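Local coordinates for protein galactan 1,3-beta-galactosidase (PDB 7BYV) that probably hydrolyses beta-1,3-galactan from the chain end as a family 43 glycoside hydrolase and also binds galactose through a carbohydrate-binding module, at residues Thr366-Thr371 / Ser416-Asp421; Tyr241-Phe246 / Asp259-Ser264; Ile4-Ala9 / Arg270-Pro275. The protein carries 1 engineered substitution. One frame throughout, in Å; residues are numbered along the deposited sequence.

Interaction 1. Residues Thr366-Thr371 / Ser416-Asp421; sequences TYRNVT and SNYAAD. With NAG (2-acetamido-2-deoxy-beta-D-glucopyranose), chain B; GAL (beta-D-galactopyranose), chain G.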
loop_
_atom_site.group_PDB
_atom_site.type_symbol
_atom_site.label_atom_id
_atom_site.label_comp_id
_atom_site.label_asym_id
_atom_site.label_seq_id
_atom_site.Cartn_x
_atom_site.Cartn_y
_atom_site.Cartn_z
ATOM N N THR A 366 -3.040 3.733 -18.810
ATOM C CA THR A 366 -2.202 4.830 -18.369
ATOM C C THR A 366 -3.042 5.848 -17.609
ATOM O O THR A 366 -4.269 5.900 -17.742
ATOM C CB THR A 366 -1.533 5.509 -19.557
ATOM O OG1 THR A 366 -2.504 5.690 -20.599
ATOM C CG2 THR A 366 -0.393 4.646 -20.076
ATOM N N TYR A 367 -2.348 6.691 -16.850
ATOM C CA TYR A 367 -3.010 7.707 -16.053
ATOM C C TYR A 367 -3.747 8.721 -16.916
ATOM O O TYR A 367 -3.322 9.064 -18.024
ATOM C CB TYR A 367 -1.999 8.433 -15.189
ATOM C CG TYR A 367 -1.598 7.678 -13.958
ATOM C CD1 TYR A 367 -1.318 6.329 -14.007
ATOM C CD2 TYR A 367 -1.501 8.328 -12.740
ATOM C CE1 TYR A 367 -0.936 5.656 -12.876
ATOM C CE2 TYR A 367 -1.123 7.676 -11.618
ATOM C CZ TYR A 367 -0.838 6.339 -11.676
ATOM O OH TYR A 367 -0.468 5.686 -10.515
ATOM N N ARG A 368 -4.883 9.173 -16.405
ATOM C CA ARG A 368 -5.524 10.405 -16.806
ATOM C C ARG A 368 -5.433 11.337 -15.610
ATOM O O ARG A 368 -4.781 11.023 -14.611
ATOM C CB ARG A 368 -6.967 10.154 -17.256
ATOM C CG ARG A 368 -7.093 9.225 -18.436
ATOM C CD ARG A 368 -8.495 9.223 -18.990
ATOM N NE ARG A 368 -8.678 8.227 -20.046
ATOM C CZ ARG A 368 -9.600 8.318 -20.997
ATOM N NH1 ARG A 368 -10.410 9.369 -21.027
ATOM N NH2 ARG A 368 -9.718 7.371 -21.917
ATOM N N ASN A 369 -6.074 12.491 -15.711
ATOM C CA ASN A 369 -6.153 13.390 -14.575
ATOM C C ASN A 369 -7.383 14.248 -14.790
ATOM O O ASN A 369 -7.906 14.335 -15.899
ATOM C CB ASN A 369 -4.895 14.266 -14.424
ATOM C CG ASN A 369 -4.330 14.659 -15.751
ATOM O OD1 ASN A 369 -4.928 15.440 -16.491
ATOM N ND2 ASN A 369 -3.178 14.113 -16.077
ATOM N N VAL A 370 -7.838 14.882 -13.718
ATOM C CA VAL A 370 -9.001 15.753 -13.772
ATOM C C VAL A 370 -8.687 17.026 -12.990
ATOM O O VAL A 370 -7.998 16.990 -11.963
ATOM C CB VAL A 370 -10.265 15.037 -13.236
ATOM C CG1 VAL A 370 -10.275 14.995 -11.701
ATOM C CG2 VAL A 370 -11.531 15.697 -13.766
ATOM N N THR A 371 -9.139 18.156 -13.523
ATOM C CA THR A 371 -9.124 19.423 -12.808
ATOM C C THR A 371 -10.282 19.492 -11.811
ATOM O O THR A 371 -11.406 19.070 -12.105
ATOM C CB THR A 371 -9.245 20.558 -13.808
ATOM O OG1 THR A 371 -10.384 20.305 -14.646
ATOM C CG2 THR A 371 -8.016 20.632 -14.666
ATOM N N SER A 416 -7.162 19.958 -21.800
ATOM C CA SER A 416 -7.383 19.537 -23.168
ATOM C C SER A 416 -7.382 18.031 -23.317
ATOM O O SER A 416 -7.898 17.524 -24.317
ATOM C CB SER A 416 -6.323 20.147 -24.091
ATOM O OG SER A 416 -5.076 19.545 -23.854
ATOM N N ASN A 417 -6.809 17.307 -22.361
ATOM C CA ASN A 417 -6.862 15.855 -22.360
ATOM C C ASN A 417 -8.135 15.386 -21.671
ATOM O O ASN A 417 -8.572 15.979 -20.682
ATOM C CB ASN A 417 -5.653 15.284 -21.634
ATOM C CG ASN A 417 -5.638 15.671 -20.178
ATOM O OD1 ASN A 417 -5.634 16.864 -19.847
ATOM N ND2 ASN A 417 -5.679 14.674 -19.290
ATOM N N TYR A 418 -8.727 14.314 -22.190
ATOM C CA TYR A 418 -9.856 13.706 -21.502
ATOM C C TYR A 418 -9.462 13.262 -20.099
ATOM O O TYR A 418 -8.378 12.711 -19.880
ATOM C CB TYR A 418 -10.382 12.507 -22.285
ATOM C CG TYR A 418 -11.118 12.905 -23.519
ATOM C CD1 TYR A 418 -12.328 13.584 -23.434
ATOM C CD2 TYR A 418 -10.604 12.629 -24.771
ATOM C CE1 TYR A 418 -13.010 13.963 -24.569
ATOM C CE2 TYR A 418 -11.285 13.003 -25.912
ATOM C CZ TYR A 418 -12.478 13.666 -25.801
ATOM O OH TYR A 418 -13.148 14.030 -26.929
ATOM N N ALA A 419 -10.349 13.510 -19.147
ATOM C CA ALA A 419 -10.225 12.917 -17.824
ATOM C C ALA A 419 -10.960 11.582 -17.780
ATOM O O ALA A 419 -11.681 11.203 -18.708
ATOM C CB ALA A 419 -10.786 13.854 -16.750
ATOM N N ALA A 420 -10.793 10.882 -16.666
ATOM C CA ALA A 420 -11.546 9.659 -16.425
ATOM C C ALA A 420 -13.032 9.947 -16.173
ATOM O O ALA A 420 -13.440 11.066 -15.859
ATOM C CB ALA A 420 -10.944 8.905 -15.244
ATOM N N ASP A 421 -13.845 8.909 -16.307
ATOM C CA ASP A 421 -15.287 9.030 -16.117
ATOM C C ASP A 421 -15.621 9.147 -14.634
ATOM O O ASP A 421 -15.237 8.278 -13.842
ATOM C CB ASP A 421 -15.967 7.823 -16.741
ATOM C CG ASP A 421 -15.501 7.597 -18.163
ATOM O OD1 ASP A 421 -15.466 8.598 -18.911
ATOM O OD2 ASP A 421 -15.152 6.448 -18.524
HETATM C C1 NAG B . -2.613 14.368 -17.367
HETATM C C2 NAG B . -1.089 14.373 -17.393
HETATM C C3 NAG B . -0.576 14.363 -18.832
HETATM C C4 NAG B . -1.228 13.254 -19.655
HETATM C C5 NAG B . -2.746 13.289 -19.512
HETATM C C6 NAG B . -3.445 12.117 -20.159
HETATM C C7 NAG B . 0.112 15.424 -15.518
HETATM C C8 NAG B . 0.587 16.714 -14.931
HETATM N N2 NAG B . -0.557 15.521 -16.675
HETATM O O3 NAG B . 0.833 14.166 -18.795
HETATM O O4 NAG B . -0.907 13.420 -21.033
HETATM O O5 NAG B . -3.105 13.255 -18.128
HETATM O O6 NAG B . -4.738 11.946 -19.591
HETATM O O7 NAG B . 0.320 14.342 -14.968
HETATM C C1 GAL G . -13.595 6.668 -23.107
HETATM C C2 GAL G . -14.261 7.303 -21.850
HETATM C C3 GAL G . -15.053 8.580 -22.224
HETATM C C4 GAL G . -14.113 9.591 -22.860
HETATM C C5 GAL G . -13.435 8.897 -24.084
HETATM C C6 GAL G . -12.399 9.716 -24.802
HETATM O O1 GAL G . -12.820 5.552 -22.752
HETATM O O2 GAL G . -15.157 6.399 -21.219
HETATM O O3 GAL G . -15.650 9.204 -21.101
HETATM O O4 GAL G . -13.157 10.071 -21.899
HETATM O O5 GAL G . -12.764 7.632 -23.754
HETATM O O6 GAL G . -11.296 8.895 -25.085
HETATM O O HOH W 1 -4.611 18.009 -17.636
#

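Interaction 2. Residues Tyr241-Phe246 / Asp259-Ser264; sequences YSQNAF and DRWRPS. With GAL (beta-D-galactopyranose), chain C.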
loop_
_atom_site.group_PDB
_atom_site.type_symbol
_atom_site.label_atom_id
_atom_site.label_comp_id
_atom_site.label_asym_id
_atom_site.label_seq_id
_atom_site.Cartn_x
_atom_site.Cartn_y
_atom_site.Cartn_z
ATOM N N TYR A 241 -6.504 -1.045 -6.412
ATOM C CA TYR A 241 -5.245 -0.651 -7.010
ATOM C C TYR A 241 -4.153 -0.571 -5.956
ATOM O O TYR A 241 -3.791 0.527 -5.518
ATOM C CB TYR A 241 -5.401 0.675 -7.745
ATOM C CG TYR A 241 -4.363 0.875 -8.820
ATOM C CD1 TYR A 241 -3.029 0.461 -8.636
ATOM C CD2 TYR A 241 -4.704 1.465 -10.028
ATOM C CE1 TYR A 241 -2.080 0.645 -9.626
ATOM C CE2 TYR A 241 -3.756 1.653 -11.018
ATOM C CZ TYR A 241 -2.458 1.246 -10.815
ATOM O OH TYR A 241 -1.550 1.455 -11.819
ATOM N N SER A 242 -3.620 -1.724 -5.549
ATOM C CA SER A 242 -2.490 -1.744 -4.625
ATOM C C SER A 242 -1.845 -3.129 -4.610
ATOM O O SER A 242 -2.306 -4.075 -5.252
ATOM C CB SER A 242 -2.911 -1.341 -3.210
ATOM O OG SER A 242 -3.608 -2.404 -2.600
ATOM N N GLN A 243 -0.756 -3.228 -3.868
ATOM C CA GLN A 243 -0.091 -4.498 -3.693
ATOM C C GLN A 243 0.366 -4.571 -2.251
ATOM O O GLN A 243 0.950 -3.612 -1.737
ATOM C CB GLN A 243 1.096 -4.655 -4.649
ATOM C CG GLN A 243 1.553 -6.091 -4.757
ATOM C CD GLN A 243 2.865 -6.265 -5.482
ATOM O OE1 GLN A 243 3.713 -5.370 -5.503
ATOM N NE2 GLN A 243 3.041 -7.428 -6.083
ATOM N N ASN A 244 0.100 -5.710 -1.614
ATOM C CA ASN A 244 0.445 -5.908 -0.211
ATOM C C ASN A 244 1.880 -5.495 0.083
ATOM O O ASN A 244 2.787 -5.719 -0.726
ATOM C CB ASN A 244 0.252 -7.372 0.166
ATOM C CG ASN A 244 0.224 -7.581 1.650
ATOM O OD1 ASN A 244 -0.399 -6.812 2.393
ATOM N ND2 ASN A 244 0.907 -8.626 2.105
ATOM N N ALA A 245 2.085 -4.892 1.258
ATOM C CA ALA A 245 3.444 -4.611 1.709
ATOM C C ALA A 245 3.614 -5.147 3.115
ATOM O O ALA A 245 4.557 -5.890 3.402
ATOM C CB ALA A 245 3.762 -3.112 1.671
ATOM N N PHE A 246 2.688 -4.782 3.989
ATOM C CA PHE A 246 2.765 -5.205 5.372
ATOM C C PHE A 246 1.359 -5.346 5.907
ATOM O O PHE A 246 0.451 -4.642 5.463
ATOM C CB PHE A 246 3.540 -4.213 6.226
ATOM C CG PHE A 246 3.975 -4.781 7.516
ATOM C CD1 PHE A 246 5.080 -5.627 7.573
ATOM C CD2 PHE A 246 3.275 -4.508 8.676
ATOM C CE1 PHE A 246 5.497 -6.180 8.773
ATOM C CE2 PHE A 246 3.686 -5.066 9.881
ATOM C CZ PHE A 246 4.801 -5.907 9.922
ATOM N N ASP A 259 1.316 -0.800 -1.451
ATOM C CA ASP A 259 1.862 0.243 -2.301
ATOM C C ASP A 259 1.035 0.316 -3.570
ATOM O O ASP A 259 0.667 -0.720 -4.136
ATOM C CB ASP A 259 3.315 -0.030 -2.676
ATOM C CG ASP A 259 4.184 -0.256 -1.484
ATOM O OD1 ASP A 259 4.556 0.730 -0.820
ATOM O OD2 ASP A 259 4.499 -1.429 -1.206
ATOM N N ARG A 260 0.744 1.533 -4.016
ATOM C CA ARG A 260 0.277 1.739 -5.379
ATOM C C ARG A 260 1.504 2.098 -6.208
ATOM O O ARG A 260 1.940 3.255 -6.221
ATOM C CB ARG A 260 -0.788 2.815 -5.469
ATOM C CG ARG A 260 -1.312 2.945 -6.856
ATOM C CD ARG A 260 -2.443 3.942 -6.937
ATOM N NE ARG A 260 -3.590 3.446 -6.207
ATOM C CZ ARG A 260 -4.440 4.228 -5.565
ATOM N NH1 ARG A 260 -4.273 5.544 -5.598
ATOM N NH2 ARG A 260 -5.461 3.701 -4.916
ATOM N N TRP A 261 2.063 1.090 -6.889
ATOM C CA TRP A 261 3.249 1.280 -7.714
ATOM C C TRP A 261 2.935 2.117 -8.947
ATOM O O TRP A 261 2.051 1.776 -9.742
ATOM C CB TRP A 261 3.828 -0.065 -8.153
ATOM C CG TRP A 261 4.306 -0.891 -7.034
ATOM C CD1 TRP A 261 3.786 -2.087 -6.618
ATOM C CD2 TRP A 261 5.402 -0.601 -6.158
ATOM N NE1 TRP A 261 4.490 -2.559 -5.540
ATOM C CE2 TRP A 261 5.487 -1.668 -5.232
ATOM C CE3 TRP A 261 6.320 0.453 -6.060
ATOM C CZ2 TRP A 261 6.453 -1.709 -4.218
ATOM C CZ3 TRP A 261 7.278 0.407 -5.053
ATOM C CH2 TRP A 261 7.330 -0.667 -4.145
ATOM N N ARG A 262 3.688 3.199 -9.115
ATOM C CA ARG A 262 3.692 3.997 -10.333
ATOM C C ARG A 262 5.000 3.727 -11.057
ATOM O O ARG A 262 5.987 4.442 -10.845
ATOM C CB ARG A 262 3.556 5.476 -9.995
ATOM C CG ARG A 262 3.240 6.315 -11.157
ATOM C CD ARG A 262 2.536 7.555 -10.698
ATOM N NE ARG A 262 2.537 8.555 -11.752
ATOM C CZ ARG A 262 1.978 9.749 -11.641
ATOM N NH1 ARG A 262 1.364 10.097 -10.515
ATOM N NH2 ARG A 262 2.041 10.589 -12.657
ATOM N N PRO A 263 5.075 2.705 -11.906
ATOM C CA PRO A 263 6.374 2.363 -12.503
ATOM C C PRO A 263 6.995 3.509 -13.281
ATOM O O PRO A 263 8.220 3.670 -13.249
ATOM C CB PRO A 263 6.046 1.161 -13.406
ATOM C CG PRO A 263 4.571 1.237 -13.655
ATOM C CD PRO A 263 3.982 1.860 -12.418
ATOM N N SER A 264 6.195 4.332 -13.951
ATOM C CA SER A 264 6.746 5.403 -14.770
ATOM C C SER A 264 7.191 6.610 -13.951
ATOM O O SER A 264 7.716 7.559 -14.534
ATOM C CB SER A 264 5.729 5.826 -15.836
ATOM O OG SER A 264 4.880 6.839 -15.331
HETATM C C1 GAL C . 7.294 -7.123 -8.663
HETATM C C2 GAL C . 7.533 -6.798 -7.122
HETATM C C3 GAL C . 8.072 -5.406 -6.886
HETATM C C4 GAL C . 9.199 -5.117 -7.895
HETATM C C5 GAL C . 8.586 -5.055 -9.332
HETATM C C6 GAL C . 9.563 -5.280 -10.530
HETATM O O2 GAL C . 6.387 -6.932 -6.319
HETATM O O3 GAL C . 8.614 -5.331 -5.566
HETATM O O4 GAL C . 10.247 -6.119 -7.799
HETATM O O5 GAL C . 7.415 -5.953 -9.535
HETATM O O6 GAL C . 8.861 -5.339 -11.784
HETATM O O HOH W 2 0.190 3.085 -10.933
HETATM O O HOH W 3 3.859 -3.883 -2.738
#

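Interaction 3. Residues Ile4-Ala9 / Arg270-Pro275; sequences IVSGAA and RYIWYP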
loop_
_atom_site.group_PDB
_atom_site.type_symbol
_atom_site.label_atom_id
_atom_site.label_comp_id
_atom_site.label_asym_id
_atom_site.label_seq_id
_atom_site.Cartn_x
_atom_site.Cartn_y
_atom_site.Cartn_z
ATOM N N ILE A 4 -5.955 8.542 7.954
ATOM C CA ILE A 4 -5.261 7.738 6.963
ATOM C C ILE A 4 -6.058 7.891 5.676
ATOM O O ILE A 4 -7.212 7.469 5.600
ATOM C CB ILE A 4 -5.136 6.275 7.409
ATOM C CG1 ILE A 4 -4.210 6.184 8.621
ATOM C CG2 ILE A 4 -4.583 5.407 6.289
ATOM C CD1 ILE A 4 -4.793 5.399 9.770
ATOM N N VAL A 5 -5.447 8.514 4.676
ATOM C CA VAL A 5 -6.132 8.933 3.449
ATOM C C VAL A 5 -5.395 8.271 2.286
ATOM O O VAL A 5 -4.418 8.802 1.745
ATOM C CB VAL A 5 -6.176 10.460 3.317
ATOM C CG1 VAL A 5 -6.909 10.889 2.075
ATOM C CG2 VAL A 5 -6.833 11.057 4.539
ATOM N N SER A 6 -5.858 7.087 1.895
ATOM C CA SER A 6 -5.133 6.279 0.922
ATOM C C SER A 6 -5.186 6.900 -0.469
ATOM O O SER A 6 -6.263 7.211 -0.992
ATOM C CB SER A 6 -5.713 4.874 0.890
ATOM O OG SER A 6 -5.485 4.250 2.138
ATOM N N GLY A 7 -4.018 7.061 -1.085
ATOM C CA GLY A 7 -3.899 7.631 -2.404
ATOM C C GLY A 7 -3.345 9.036 -2.392
ATOM O O GLY A 7 -2.751 9.473 -3.387
ATOM N N ALA A 8 -3.522 9.748 -1.288
ATOM C CA ALA A 8 -2.953 11.075 -1.167
ATOM C C ALA A 8 -1.443 10.977 -0.956
ATOM O O ALA A 8 -0.911 9.945 -0.527
ATOM C CB ALA A 8 -3.621 11.829 -0.025
ATOM N N ALA A 9 -0.744 12.058 -1.292
ATOM C CA ALA A 9 0.693 12.124 -1.067
ATOM C C ALA A 9 0.941 12.440 0.400
ATOM O O ALA A 9 0.485 13.469 0.910
ATOM C CB ALA A 9 1.335 13.170 -1.970
ATOM N N ARG A 270 2.091 5.598 -4.327
ATOM C CA ARG A 270 1.267 5.951 -3.184
ATOM C C ARG A 270 1.238 4.833 -2.146
ATOM O O ARG A 270 1.672 3.703 -2.384
ATOM C CB ARG A 270 -0.159 6.271 -3.622
ATOM C CG ARG A 270 -0.292 7.569 -4.376
ATOM C CD ARG A 270 0.631 8.632 -3.797
ATOM N NE ARG A 270 0.615 9.806 -4.656
ATOM C CZ ARG A 270 1.531 10.762 -4.638
ATOM N NH1 ARG A 270 2.542 10.701 -3.794
ATOM N NH2 ARG A 270 1.432 11.778 -5.475
ATOM N N TYR A 271 0.712 5.174 -0.976
ATOM C CA TYR A 271 0.559 4.267 0.151
ATOM C C TYR A 271 -0.928 4.014 0.352
ATOM O O TYR A 271 -1.699 4.962 0.536
ATOM C CB TYR A 271 1.195 4.862 1.410
ATOM C CG TYR A 271 2.645 5.199 1.177
ATOM C CD1 TYR A 271 3.591 4.190 1.023
ATOM C CD2 TYR A 271 3.053 6.514 1.047
ATOM C CE1 TYR A 271 4.900 4.492 0.769
ATOM C CE2 TYR A 271 4.363 6.836 0.791
ATOM C CZ TYR A 271 5.290 5.824 0.655
ATOM O OH TYR A 271 6.608 6.144 0.405
ATOM N N ILE A 272 -1.334 2.754 0.286
ATOM C CA ILE A 272 -2.734 2.370 0.399
ATOM C C ILE A 272 -2.872 1.609 1.709
ATOM O O ILE A 272 -2.421 0.461 1.813
ATOM C CB ILE A 272 -3.182 1.524 -0.792
ATOM C CG1 ILE A 272 -2.740 2.180 -2.100
ATOM C CG2 ILE A 272 -4.663 1.363 -0.783
ATOM C CD1 ILE A 272 -3.245 3.582 -2.223
ATOM N N TRP A 273 -3.445 2.251 2.730
ATOM C CA TRP A 273 -3.646 1.630 4.036
ATOM C C TRP A 273 -5.137 1.584 4.344
ATOM O O TRP A 273 -5.819 2.616 4.297
ATOM C CB TRP A 273 -2.921 2.377 5.167
ATOM C CG TRP A 273 -1.426 2.331 5.160
ATOM C CD1 TRP A 273 -0.613 1.886 4.156
ATOM C CD2 TRP A 273 -0.557 2.788 6.204
ATOM N NE1 TRP A 273 0.709 2.026 4.514
ATOM C CE2 TRP A 273 0.768 2.586 5.766
ATOM C CE3 TRP A 273 -0.772 3.347 7.469
ATOM C CZ2 TRP A 273 1.875 2.922 6.551
ATOM C CZ3 TRP A 273 0.327 3.678 8.247
ATOM C CH2 TRP A 273 1.632 3.461 7.784
ATOM N N TYR A 274 -5.633 0.401 4.684
ATOM C CA TYR A 274 -7.040 0.211 4.972
ATOM C C TYR A 274 -7.195 -0.663 6.204
ATOM O O TYR A 274 -6.349 -1.532 6.464
ATOM C CB TYR A 274 -7.784 -0.460 3.810
ATOM C CG TYR A 274 -7.960 0.418 2.601
ATOM C CD1 TYR A 274 -8.500 1.696 2.712
ATOM C CD2 TYR A 274 -7.579 -0.037 1.340
ATOM C CE1 TYR A 274 -8.650 2.492 1.599
ATOM C CE2 TYR A 274 -7.741 0.732 0.232
ATOM C CZ TYR A 274 -8.262 1.995 0.351
ATOM O OH TYR A 274 -8.399 2.740 -0.793
ATOM N N PRO A 275 -8.263 -0.466 6.976
ATOM C CA PRO A 275 -8.592 -1.460 7.987
ATOM C C PRO A 275 -8.748 -2.784 7.285
ATOM O O PRO A 275 -9.331 -2.867 6.204
ATOM C CB PRO A 275 -9.919 -0.966 8.576
ATOM C CG PRO A 275 -10.008 0.458 8.199
ATOM C CD PRO A 275 -9.306 0.564 6.871
#

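Interaction 1. Residues Thr366-Thr371 / Ser416-Asp421
N417 meets N369 amide to amide. Its ND2 donates to N369 OD1 at 3.0 Å, coming from above the acceptor's carbonyl plane, with the two amides turned 62° against each other. The same ND2 also bonds, at 2.9 Å, to O6 of the N-acetylglucosamine joined through C1 to N369 ND2, and one water donates to both OD1 atoms of the asparagine pair. With CG of N417 set between its backbone N and carbonyl carbon (chi1 64°), the amide can serve residue and glycan together.

At Y418 the contact turns to the bound galactose: sugar C6 lies over one ring face, 3.4 Å from CD2, displaced toward the rim. The ring also meets Y335 edge-to-face, and its hydroxyl is bonded to H338. A419 follows, its CB packed on V370 CG2 at 3.6 Å, while its carbonyl O takes a bent bond (139°) of 3.2 Å from R368 NH1. To get there, R368 runs extended from CG to NE and lays CD beside the backbone N of A420. NH1 has a second acceptor, galactose O4, at 3.0 Å, and NH2 forms a salt bridge with D364. At the end of the segment, D421 OD2 accepts a 2.7 Å bond from galactose O2.

Consecutive residues of strand 368-374 in this family 35 module thus serve two sugars, N369 carrying the attached glycan and R368 gripping the ligand. Contacts to O4 and O2, with a tyrosine face under C6, are consistent with selection for galactose, whose axial O4 distinguishes it from glucose.

Interaction 2. Residues Tyr241-Phe246 / Asp259-Ser264
Q243 and D259 form an antiparallel hydrogen-bonded pair in the hairpin of strands 243-250 and 253-260, part of the last four-stranded blade of the five-bladed beta-propeller of family 43. Q243 N bonds to D259 O and D259 N to Q243 O, each at 2.9 Å.

The tight part of the contact lies beside this pair, where R260 reaches across to Y241. Its CD sits over one face of the tyrosine ring as a CH-pi contact, 4.2 Å from the centroid. A bend at chi3 (-67°) turns the guanidinium so that NE donates to Y241 O at 3.0 Å, a fairly straight bond (160°) with the oxygen lying close to the guanidinium plane. One arginine therefore holds both the ring and the backbone of Y241. Toward the sugar, W261 NE1 donates to Q243 OE1 at 2.9 Å, within the carbonyl plane of the amide, while the amide stands nearly perpendicular to the indole. This bond helps to fix the rotation of the Q243 amide, whose NE2 bonds to S204 and makes a weak 3.4 Å bond to galactose O2. Through it W261 acts as a second-shell residue, positioning Q243 beside a galactose that E82, R83 and D138 also hold.

Elsewhere the segments are held less directly. Beyond Q243 the first strand carries a classic beta bulge, A245 and F246 both facing M257. A water lies between N244 O and D259 OD2, the other carboxylate oxygen, OD1, being bonded to the backbone N of G22. Where the chain leaves the sheet, Y241 OH, itself bonded to D386, stands 4.2 Å from W261 O; a water fills the step, donating to Y241 OH and, at 2.6 Å, to W261 O.

Interaction 3. Residues Ile4-Ala9 / Arg270-Pro275
S6 supplies the polar link between the N-terminal segment and strand 270-277. Its OG accepts a hydrogen bond from W273 N at 2.9 Å and lies 2.7 Å from W273 O, which accepts a hydrogen bond from the indole NH of W291. With OG anti to its own carbonyl carbon (chi1 -65°), the hydroxyl is directed at the strand backbone and at the same time over one face of the Y274 ring, 3.7 Å from CE1. A single small side chain thus takes up the backbone N-H of W273 from outside the regular sheet pairing.

Apolar packing extends on both sides of this point along the chain. I4 sets CG2 against W273 CB at 3.6 Å, the two side chains crossing at about a right angle; the W273 ring then continues into W10 and W34. I272 turns its CD1 to G7, 3.7 Å from the backbone N, and its CG2 to S6 CB.

R270 provides the charged contribution, although by packing alone in this contact. Bent at chi2, it lays CG against G7 O (3.3 Å) and brings its guanidinium under the methyl of A9, with CB over one face and 3.3 Å from NH1.

The N-terminal segment folds back in a type II turn, V5 to A8, closed by a weak A8 N to V5 O bond, with G7 at positive phi (106°) in its third position. Here that turn rests on the third strand of the last blade of the catalytic beta-propeller, while I4 pairs with W291 in a separate small sheet.

From the N terminus, the chain first passes 4-9, whose partner strand 270-277 comes some 260 residues later; interaction 3 therefore closes the longest loop, spanning the propeller. Interaction 2 falls wholly within that loop and closes a short hairpin. The two meet in one sheet, where R260 N probably bonds to R270 O (2.9 Å) and S242 packs on I272. Interaction 1 follows in series, joining strand 368-374 of the sugar-binding module to the loop that leads into its last strand, 421-427. Its centre is about 21 Å from each of theirs, yet Y367 OH reaches R262 CD at 3.5 Å, so interactions 1 and 2 touch where module and propeller adjoin.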